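PDB 1ZSO: hypothetical protein from Plasmodium falciparum, which is of unknown function but may bind zinc. Local coordinates for residues B[59-64]-B[68-73]; B[123-128]-B[154-159]. All coordinates share one frame; numbering follows the deposited sequence.

Contact 1: B[59-64]-B[68-73]; sequences EIPNSR and NFMIKW
Ile60, in the loop that follows strand 58-59, and Met70, in strand 69-71, have their CA atoms 8.2 Å apart, and the two segments share no backbone hydrogen bond at this spacing. The gap is bridged largely by Met70, a selenomethionine in this crystal, whose CB points at the loop and which provides more than half of the buried surface. Its CG lies beside the backbone N (chi1 -83°) and the chain runs on extended to SE, then bends at chi3 (-81°), turning the methyl back along the loop. SE rests against the junction of Ile60 and Pro61, 4.0 Å from Pro61 CD, and the proline ring and the selenomethionine lie antiparallel. The same SE is 4.1 Å from CG1 of Ile60, the branch placed beside its own backbone N. The methyl CE instead meets main chain, 3.2 Å from Glu59 O, a close van der Waals approach to a carbonyl oxygen; the CB of Glu59 points away from the strand. Residues Ile60 to Ser63 form a beta turn, with Pro61 and Asn62 at its corners, closed by a weak bond from Ser63 N to Ile60 O (3.4 Å).

Arg53 of the second subunit packs on both Pro61 and Met70, and Gln51 of that subunit accepts a hydrogen bond from Lys72 N, so the contact is part of the interface between the subunits. Within the chain, Met70 also touches Thr81, and Asn68 and Phe69 form a classic beta bulge against Ile82. The loop thus covers one face of strand 69-71, the outermost strand within this chain of the six-stranded antiparallel sheet, with Met70 filling the space between, while on the other face Phe69 packs on strands 34-40 and 46-52.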
loop_
_atom_site.group_PDB
_atom_site.type_symbol
_atom_site.label_atom_id
_atom_site.label_comp_id
_atom_site.label_asym_id
_atom_site.label_seq_id
_atom_site.Cartn_x
_atom_site.Cartn_y
_atom_site.Cartn_z
ATOM N N GLU B 59 -4.823 -7.313 5.435
ATOM C CA GLU B 59 -5.064 -8.706 5.726
ATOM C C GLU B 59 -4.340 -9.538 4.671
ATOM O O GLU B 59 -4.540 -9.340 3.491
ATOM C CB GLU B 59 -6.558 -8.985 5.707
ATOM C CG GLU B 59 -7.344 -8.215 6.752
ATOM C CD GLU B 59 -7.312 -8.862 8.160
ATOM O OE1 GLU B 59 -6.881 -10.048 8.304
ATOM O OE2 GLU B 59 -7.741 -8.168 9.127
ATOM N N ILE B 60 -3.480 -10.444 5.123
ATOM C CA ILE B 60 -2.721 -11.324 4.249
ATOM C C ILE B 60 -3.548 -12.549 3.838
ATOM O O ILE B 60 -4.143 -13.232 4.671
ATOM C CB ILE B 60 -1.419 -11.795 4.920
ATOM C CG1 ILE B 60 -0.630 -10.600 5.421
ATOM C CG2 ILE B 60 -0.537 -12.683 3.923
ATOM C CD1 ILE B 60 0.465 -10.961 6.395
ATOM N N PRO B 61 -3.612 -12.811 2.533
ATOM C CA PRO B 61 -4.316 -14.002 2.024
ATOM C C PRO B 61 -3.652 -15.310 2.474
ATOM O O PRO B 61 -2.428 -15.394 2.576
ATOM C CB PRO B 61 -4.266 -13.836 0.501
ATOM C CG PRO B 61 -3.925 -12.379 0.276
ATOM C CD PRO B 61 -3.056 -11.981 1.446
ATOM N N ASN B 62 -4.472 -16.310 2.772
ATOM C CA ASN B 62 -3.984 -17.559 3.383
ATOM C C ASN B 62 -3.073 -17.327 4.602
ATOM O O ASN B 62 -2.015 -17.941 4.766
ATOM C CB ASN B 62 -3.327 -18.452 2.328
ATOM C CG ASN B 62 -4.344 -19.099 1.439
ATOM O OD1 ASN B 62 -4.707 -20.261 1.629
ATOM N ND2 ASN B 62 -4.860 -18.334 0.489
ATOM N N SER B 63 -3.520 -16.431 5.462
ATOM C CA SER B 63 -2.878 -16.205 6.709
ATOM C C SER B 63 -3.928 -15.522 7.588
ATOM O O SER B 63 -4.906 -14.921 7.083
ATOM C CB SER B 63 -1.625 -15.348 6.482
ATOM O OG SER B 63 -0.995 -14.944 7.690
ATOM N N ARG B 64 -3.748 -15.634 8.898
ATOM C CA ARG B 64 -4.599 -14.917 9.857
ATOM C C ARG B 64 -3.924 -13.599 10.220
ATOM O O ARG B 64 -4.518 -12.734 10.841
ATOM C CB ARG B 64 -4.842 -15.779 11.113
ATOM N N ASN B 68 1.620 -4.112 7.288
ATOM C CA ASN B 68 1.596 -2.663 7.104
ATOM C C ASN B 68 1.820 -2.316 5.627
ATOM O O ASN B 68 1.328 -1.293 5.139
ATOM C CB ASN B 68 2.734 -1.990 7.886
ATOM C CG ASN B 68 2.551 -2.052 9.356
ATOM O OD1 ASN B 68 3.535 -2.094 10.082
ATOM N ND2 ASN B 68 1.304 -2.039 9.825
ATOM N N PHE B 69 2.589 -3.181 4.956
ATOM C CA PHE B 69 2.814 -3.113 3.513
ATOM C C PHE B 69 2.858 -4.497 2.883
ATOM O O PHE B 69 3.455 -5.425 3.436
ATOM C CB PHE B 69 4.130 -2.388 3.167
ATOM C CG PHE B 69 4.346 -2.218 1.683
ATOM C CD1 PHE B 69 3.753 -1.171 0.997
ATOM C CD2 PHE B 69 5.097 -3.130 0.958
ATOM C CE1 PHE B 69 3.942 -1.017 -0.431
ATOM C CE2 PHE B 69 5.279 -2.976 -0.408
ATOM C CZ PHE B 69 4.679 -1.904 -1.110
HETATM N N MSE B 70 2.263 -4.592 1.697
HETATM C CA MSE B 70 2.273 -5.815 0.905
HETATM C C MSE B 70 2.474 -5.578 -0.608
HETATM O O MSE B 70 2.098 -4.544 -1.159
HETATM C CB MSE B 70 0.945 -6.549 1.029
HETATM C CG MSE B 70 0.762 -7.426 2.228
HETATM SE SE MSE B 70 -0.719 -8.717 1.733
HETATM C CE MSE B 70 -2.215 -7.577 2.091
ATOM N N ILE B 71 3.032 -6.582 -1.271
ATOM C CA ILE B 71 3.195 -6.542 -2.695
ATOM C C ILE B 71 3.156 -7.972 -3.223
ATOM O O ILE B 71 3.666 -8.888 -2.594
ATOM C CB ILE B 71 4.471 -5.740 -3.087
ATOM C CG1 ILE B 71 4.583 -5.559 -4.596
ATOM C CG2 ILE B 71 5.772 -6.365 -2.561
ATOM C CD1 ILE B 71 5.649 -4.538 -4.939
ATOM N N LYS B 72 2.483 -8.147 -4.351
ATOM C CA LYS B 72 2.498 -9.373 -5.096
ATOM C C LYS B 72 3.398 -9.080 -6.312
ATOM O O LYS B 72 2.997 -8.428 -7.292
ATOM C CB LYS B 72 1.077 -9.767 -5.489
ATOM C CG LYS B 72 0.941 -11.019 -6.332
ATOM C CD LYS B 72 -0.525 -11.259 -6.622
ATOM C CE LYS B 72 -0.834 -12.722 -6.934
ATOM N NZ LYS B 72 -0.412 -13.082 -8.327
ATOM N N TRP B 73 4.654 -9.510 -6.170
ATOM C CA TRP B 73 5.732 -9.191 -7.104
ATOM C C TRP B 73 5.448 -9.644 -8.514
ATOM O O TRP B 73 5.798 -8.935 -9.464
ATOM C CB TRP B 73 7.037 -9.824 -6.637
ATOM C CG TRP B 73 7.692 -9.106 -5.523
ATOM C CD1 TRP B 73 7.840 -9.538 -4.260
ATOM C CD2 TRP B 73 8.327 -7.830 -5.587
ATOM N NE1 TRP B 73 8.519 -8.622 -3.521
ATOM C CE2 TRP B 73 8.815 -7.550 -4.309
ATOM C CE3 TRP B 73 8.501 -6.875 -6.609
ATOM C CZ2 TRP B 73 9.516 -6.400 -4.026
ATOM C CZ3 TRP B 73 9.151 -5.739 -6.323
ATOM C CH2 TRP B 73 9.689 -5.510 -5.048
#

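Contact 2: B[123-128]-B[154-159]; sequences FIVEDT and VGIYNL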
loop_
_atom_site.group_PDB
_atom_site.type_symbol
_atom_site.label_atom_id
_atom_site.label_comp_id
_atom_site.label_asym_id
_atom_site.label_seq_id
_atom_site.Cartn_x
_atom_site.Cartn_y
_atom_site.Cartn_z
ATOM N N PHE B 123 8.760 14.264 11.425
ATOM C CA PHE B 123 9.441 14.023 12.706
ATOM C C PHE B 123 8.973 15.049 13.710
ATOM O O PHE B 123 8.386 16.049 13.352
ATOM C CB PHE B 123 10.958 14.080 12.581
ATOM C CG PHE B 123 11.544 12.934 11.833
ATOM C CD1 PHE B 123 11.803 11.746 12.476
ATOM C CD2 PHE B 123 11.834 13.040 10.476
ATOM C CE1 PHE B 123 12.336 10.677 11.800
ATOM C CE2 PHE B 123 12.384 11.989 9.796
ATOM C CZ PHE B 123 12.649 10.794 10.469
ATOM N N ILE B 124 9.205 14.746 14.977
ATOM C CA ILE B 124 8.845 15.590 16.087
ATOM C C ILE B 124 10.155 15.771 16.844
ATOM O O ILE B 124 10.961 14.839 16.964
ATOM C CB ILE B 124 7.745 14.962 16.985
ATOM C CG1 ILE B 124 6.562 14.499 16.116
ATOM C CG2 ILE B 124 7.263 15.964 18.100
ATOM C CD1 ILE B 124 5.449 13.773 16.878
ATOM N N VAL B 125 10.390 17.000 17.288
ATOM C CA VAL B 125 11.531 17.291 18.122
ATOM C C VAL B 125 11.076 17.998 19.400
ATOM O O VAL B 125 10.237 18.898 19.365
ATOM C CB VAL B 125 12.523 18.166 17.391
ATOM C CG1 VAL B 125 13.466 18.792 18.376
ATOM C CG2 VAL B 125 13.256 17.343 16.338
ATOM N N GLU B 126 11.632 17.559 20.521
ATOM C CA GLU B 126 11.546 18.305 21.776
ATOM C C GLU B 126 12.924 18.896 21.998
ATOM O O GLU B 126 13.903 18.194 21.799
ATOM C CB GLU B 126 11.183 17.396 22.954
ATOM C CG GLU B 126 10.939 18.196 24.261
ATOM C CD GLU B 126 10.440 17.345 25.395
ATOM O OE1 GLU B 126 10.505 16.103 25.267
ATOM O OE2 GLU B 126 9.972 17.918 26.416
ATOM N N ASP B 127 13.008 20.173 22.382
ATOM C CA ASP B 127 14.307 20.766 22.724
ATOM C C ASP B 127 14.533 20.696 24.228
ATOM O O ASP B 127 13.646 20.270 24.947
ATOM C CB ASP B 127 14.458 22.200 22.183
ATOM C CG ASP B 127 13.520 23.217 22.857
ATOM O OD1 ASP B 127 13.115 23.066 24.026
ATOM O OD2 ASP B 127 13.206 24.214 22.194
ATOM N N THR B 128 15.720 21.096 24.683
ATOM C CA THR B 128 16.116 20.897 26.065
ATOM C C THR B 128 15.276 21.747 27.039
ATOM O O THR B 128 15.207 21.442 28.240
ATOM C CB THR B 128 17.633 21.175 26.292
ATOM O OG1 THR B 128 17.980 22.461 25.764
ATOM C CG2 THR B 128 18.500 20.067 25.648
ATOM N N VAL B 154 18.131 25.505 18.026
ATOM C CA VAL B 154 17.899 24.066 18.136
ATOM C C VAL B 154 18.135 23.442 16.770
ATOM O O VAL B 154 17.608 23.907 15.800
ATOM C CB VAL B 154 16.456 23.810 18.565
ATOM C CG1 VAL B 154 16.241 22.370 18.801
ATOM C CG2 VAL B 154 16.143 24.605 19.799
ATOM N N GLY B 155 18.936 22.393 16.690
ATOM C CA GLY B 155 19.357 21.872 15.391
ATOM C C GLY B 155 19.616 20.368 15.339
ATOM O O GLY B 155 19.957 19.728 16.330
ATOM N N ILE B 156 19.426 19.806 14.160
ATOM C CA ILE B 156 19.790 18.427 13.896
ATOM C C ILE B 156 20.614 18.446 12.611
ATOM O O ILE B 156 20.139 18.908 11.556
ATOM C CB ILE B 156 18.540 17.520 13.731
ATOM C CG1 ILE B 156 17.890 17.321 15.095
ATOM C CG2 ILE B 156 18.932 16.135 13.128
ATOM C CD1 ILE B 156 16.430 17.133 15.026
ATOM N N TYR B 157 21.853 17.979 12.718
ATOM C CA TYR B 157 22.809 18.111 11.641
ATOM C C TYR B 157 23.335 16.763 11.217
ATOM O O TYR B 157 23.454 15.834 12.020
ATOM C CB TYR B 157 24.013 18.943 12.106
ATOM C CG TYR B 157 23.704 20.387 12.426
ATOM C CD1 TYR B 157 23.982 21.382 11.498
ATOM C CD2 TYR B 157 23.139 20.753 13.654
ATOM C CE1 TYR B 157 23.695 22.702 11.761
ATOM C CE2 TYR B 157 22.824 22.100 13.935
ATOM C CZ TYR B 157 23.112 23.063 12.986
ATOM O OH TYR B 157 22.859 24.419 13.229
ATOM N N ASN B 158 23.683 16.704 9.942
ATOM C CA ASN B 158 24.357 15.601 9.342
ATOM C C ASN B 158 23.635 14.333 9.724
ATOM O O ASN B 158 24.219 13.452 10.345
ATOM C CB ASN B 158 25.837 15.584 9.767
ATOM C CG ASN B 158 26.677 14.525 9.011
ATOM O OD1 ASN B 158 26.259 14.015 7.981
ATOM N ND2 ASN B 158 27.871 14.220 9.531
ATOM N N LEU B 159 22.349 14.255 9.389
ATOM C CA LEU B 159 21.566 13.041 9.697
ATOM C C LEU B 159 22.055 11.940 8.771
ATOM O O LEU B 159 22.178 12.145 7.553
ATOM C CB LEU B 159 20.046 13.278 9.559
ATOM C CG LEU B 159 19.162 12.019 9.590
ATOM C CD1 LEU B 159 19.103 11.350 10.989
ATOM C CD2 LEU B 159 17.779 12.277 9.022
#
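Val125 meets Ile156, and Asp127 meets Val154, where two antiparallel sheets of an all-beta fold pack against each other: strand 123-127 belongs to the four-stranded sheet and strand 152-163 to the six-stranded one. The CA atoms of Asp127 and Val154 are 6.7 Å apart, and the four side chains all point into the interface.

The purely apolar pair is Val125 with Ile156. The two methyls meet end on, and Val125 CG2 comes within 3.4 Å of Ile156 CD1, closer than normal carbon-carbon contact. With CG1 anti to the carbonyl carbon (chi1 -72°), Ile156 sends CD1 toward strand 123-127; its chi2 of 149° is off the staggered value, consistent with a tight fit. Trp143, from the strand next to 152-163, lies against Val125, Val154 and Ile156 and helps close the hydrophobic layer.

The second pair is mixed in character, an aliphatic group against the stem of a buried acid. Val154 and Asp127 cross at about a right angle, and the carboxylate is held by partners elsewhere: OD2 is hydrogen-bonded to Tyr133 OH and Asn147 ND2, while OD1 takes the backbone N of Lys131 and, weakly, that of Lys129. These bonds should fix the rotation of the group and would help stabilise a buried carboxylate if it is ionised, and those to OD1 tie the strand end to the turn leading into strand 132-136. Val154 straddles the acid's methylene, with CG1 and CG2 each 3.8 Å from Asp127 CB, and CG2 is also 3.8 Å from Asp127 OD2.

Overall arrangement
The two contacts lie on opposite sides of the chain's centre, with their own centres about 36 Å apart and nearest atoms about 16 Å apart. Both reach the six-stranded sheet, contact 1 through its edge strand 69-71 and contact 2 through 152-163, a strand inside it. Contact 1 is local, joining segments only four residues apart, is partly buried and lies beside the second subunit. Contact 2 joins segments 26 residues apart in sequence, one from each sheet, is wholly buried and touches no other chain. Their chemistry follows: one flexible side chain laid over a loop in the first, branched methyls and a hydrogen-bonded acid packed between the sheets in the second.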